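Local coordinates for protein BZZ1 (Saccharomyces cerevisiae, PDB 1ZUU) that takes part in endocytosis and vacuolar trafficking and works with type I myosins to restore actin polarity after salt stress, seen here as its first SH3 domain, at residues I18-G23 with G49-T54. Numbering follows the deposited sequence.
Sequences ITITPG and GLVPTT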
ATOM      1  N   ILE A  18       6.073  -2.455  -0.538  1.00  3.79           N
ATOM      2  CA  ILE A  18       6.225  -1.535  -1.671  1.00  3.74           C
ATOM      3  C   ILE A  18       6.121  -0.097  -1.166  1.00  4.03           C
ATOM      4  O   ILE A  18       5.633   0.206  -0.076  1.00  4.57           O
ATOM      5  CB  ILE A  18       5.198  -1.768  -2.796  1.00  4.08           C
ATOM      6  CG1 ILE A  18       3.783  -1.588  -2.334  1.00  4.40           C
ATOM      7  CG2 ILE A  18       5.414  -3.131  -3.404  1.00  5.48           C
ATOM      8  CD1 ILE A  18       2.779  -1.494  -3.489  1.00  6.16           C
ATOM      9  N   THR A  19       6.610   0.815  -2.026  1.00  3.79           N
ATOM     10  CA  THR A  19       6.509   2.223  -1.809  1.00  3.06           C
ATOM     11  C   THR A  19       5.147   2.760  -2.250  1.00  3.43           C
ATOM     12  O   THR A  19       4.603   2.383  -3.272  1.00  3.95           O
ATOM     13  CB  THR A  19       7.655   2.933  -2.567  1.00  3.74           C
ATOM     14  OG1 THR A  19       8.857   2.522  -1.961  1.00  4.39           O
ATOM     15  CG2 THR A  19       7.531   4.448  -2.600  1.00  4.21           C
ATOM     16  N   ILE A  20       4.623   3.701  -1.441  1.00  3.52           N
ATOM     17  CA  ILE A  20       3.432   4.444  -1.751  1.00  3.39           C
ATOM     18  C   ILE A  20       3.667   5.924  -1.455  1.00  3.20           C
ATOM     19  O   ILE A  20       4.302   6.276  -0.466  1.00  3.87           O
ATOM     20  CB  ILE A  20       2.176   3.923  -0.971  1.00  3.73           C
ATOM     21  CG1 ILE A  20       2.514   3.690   0.518  1.00  4.16           C
ATOM     22  CG2 ILE A  20       1.598   2.726  -1.644  1.00  4.53           C
ATOM     23  CD1 ILE A  20       1.316   3.506   1.421  1.00  4.93           C
ATOM     24  N   THR A  21       3.064   6.784  -2.275  1.00  3.44           N
ATOM     25  CA  THR A  21       3.088   8.209  -2.031  1.00  4.03           C
ATOM     26  C   THR A  21       1.712   8.787  -2.293  1.00  4.14           C
ATOM     27  O   THR A  21       0.963   8.294  -3.139  1.00  4.10           O
ATOM     28  CB  THR A  21       4.156   8.937  -2.879  1.00  4.48           C
ATOM     29  OG1 THR A  21       3.845   8.858  -4.274  1.00  5.26           O
ATOM     30  CG2 THR A  21       5.539   8.462  -2.576  1.00  5.39           C
ATOM     31  N   PRO A  22       1.344   9.862  -1.565  1.00  4.36           N
ATOM     32  CA  PRO A  22       0.011  10.521  -1.815  1.00  5.17           C
ATOM     33  C   PRO A  22      -0.164  10.794  -3.285  1.00  4.98           C
ATOM     34  O   PRO A  22       0.749  11.319  -3.953  1.00  5.88           O
ATOM     35  CB  PRO A  22       0.120  11.792  -0.951  1.00  6.08           C
ATOM     36  CG  PRO A  22       0.936  11.328   0.243  1.00  6.41           C
ATOM     37  CD  PRO A  22       2.034  10.465  -0.397  1.00  5.42           C
ATOM     38  N   GLY A  23      -1.340  10.449  -3.795  1.00  5.31           N
ATOM     39  CA  GLY A  23      -1.659  10.605  -5.205  1.00  5.51           C
ATOM     40  C   GLY A  23      -1.498   9.353  -6.057  1.00  5.28           C
ATOM     41  O   GLY A  23      -1.976   9.317  -7.166  1.00  7.95           O
ATOM     42  N   GLY A  49       2.649  -5.365  -3.106  1.00  4.00           N
ATOM     43  CA  GLY A  49       3.185  -5.818  -1.869  1.00  4.20           C
ATOM     44  C   GLY A  49       2.495  -5.120  -0.682  1.00  4.02           C
ATOM     45  O   GLY A  49       1.420  -4.522  -0.824  1.00  4.03           O
ATOM     46  N   LEU A  50       3.105  -5.266   0.482  1.00  3.70           N
ATOM     47  CA  LEU A  50       2.540  -4.795   1.750  1.00  3.42           C
ATOM     48  C   LEU A  50       2.920  -3.324   2.016  1.00  3.78           C
ATOM     49  O   LEU A  50       4.020  -2.880   1.756  1.00  4.28           O
ATOM     50  CB  LEU A  50       3.074  -5.628   2.919  1.00  3.82           C
ATOM     51  CG  LEU A  50       2.566  -7.065   3.000  1.00  4.59           C
ATOM     52  CD1 LEU A  50       3.227  -7.731   4.197  1.00  6.72           C
ATOM     53  CD2 LEU A  50       1.101  -7.213   3.137  1.00  6.25           C
ATOM     54  N   VAL A  51       1.922  -2.618   2.623  1.00  4.03           N
ATOM     55  CA  VAL A  51       2.104  -1.278   3.109  1.00  3.66           C
ATOM     56  C   VAL A  51       1.397  -1.177   4.473  1.00  4.29           C
ATOM     57  O   VAL A  51       0.498  -1.955   4.772  1.00  4.01           O
ATOM     58  CB  VAL A  51       1.557  -0.192   2.170  1.00  4.14           C
ATOM     59  CG1 VAL A  51       2.236  -0.311   0.788  1.00  4.36           C
ATOM     60  CG2 VAL A  51       0.043  -0.268   2.032  1.00  4.91           C
ATOM     61  N   PRO A  52       1.735  -0.168   5.290  1.00  4.27           N
ATOM     62  CA  PRO A  52       1.031  -0.034   6.594  1.00  5.13           C
ATOM     63  C   PRO A  52      -0.417   0.322   6.349  1.00  4.55           C
ATOM     64  O   PRO A  52      -0.756   1.292   5.633  1.00  5.06           O
ATOM     65  CB  PRO A  52       1.797   1.072   7.299  1.00  5.73           C
ATOM     66  CG  PRO A  52       3.163   1.092   6.648  1.00  5.99           C
ATOM     67  CD  PRO A  52       2.883   0.754   5.187  1.00  5.23           C
ATOM     68  N   THR A  53      -1.341  -0.389   7.027  1.00  4.73           N
ATOM     69  CA  THR A  53      -2.770  -0.221   6.795  1.00  4.91           C
ATOM     70  C   THR A  53      -3.242   1.215   7.067  1.00  4.52           C
ATOM     71  O   THR A  53      -4.087   1.728   6.310  1.00  5.27           O
ATOM     72  CB  THR A  53      -3.530  -1.208   7.726  1.00  5.16           C
ATOM     73  OG1 THR A  53      -3.046  -2.491   7.337  1.00  5.12           O
ATOM     74  CG2 THR A  53      -5.027  -1.095   7.604  1.00  6.68           C
ATOM     75  N   THR A  54      -2.739   1.850   8.102  1.00  4.45           N
ATOM     76  CA  THR A  54      -3.212   3.186   8.476  1.00  5.38           C
ATOM     77  C   THR A  54      -2.767   4.255   7.448  1.00  5.52           C
ATOM     78  O   THR A  54      -3.213   5.421   7.547  1.00  6.74           O
ATOM     79  CB  THR A  54      -2.831   3.592   9.868  1.00  7.24           C
ATOM     80  OG1 THR A  54      -1.411   3.579   9.925  1.00  9.19           O
ATOM     81  CG2 THR A  54      -3.467   2.656  10.908  1.00  8.33           C
TER
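Ile18 meets Gly49, Leu50 and Val51 where the returning arm of the RT loop, leading into the diverging turn, passes alongside the edge strand 47-52 in the hydrophobic core of the SH3 barrel. A single backbone hydrogen bond joins the two segments, Ile18 N to Leu50 O at 3.1 Å, with the donor tilted 30° out of the carbonyl plane. The branches of Ile18 then take different partners. CG2 of Ile18 lies 3.6 Å from Gly49 N, where a beta-carbon on Gly49 would clash, while its CG1, turned between the backbone N and carbonyl carbon (chi1 61°), sits 3.7 Å from CG1 of Val51. Ile20 comes at the same valine with all its branches: CD1 is 3.8 Å from Val51 CB, and CG2 and CG1 lie near Val51 CG1. Both isoleucines cross Val51 at a slant; Ile56 touches Ile20 and Val51, and Ile40 touches Ile20. An alanine in place of Ile18 would probably leave a gap beside Gly49 and take from Val51 CG1 one of its apolar neighbours.

The other side is looser: Leu50 points away from 18-23 and is partly exposed, and Pro22 and Gly23 are exposed. Ile18 O, buried 3.5 Å from Val51 CG1, has no polar partner in the model. Cohesion here is therefore chiefly apolar, with one backbone bond at Ile18 setting the register, next to a further backbone bond of Leu50 with Asp16.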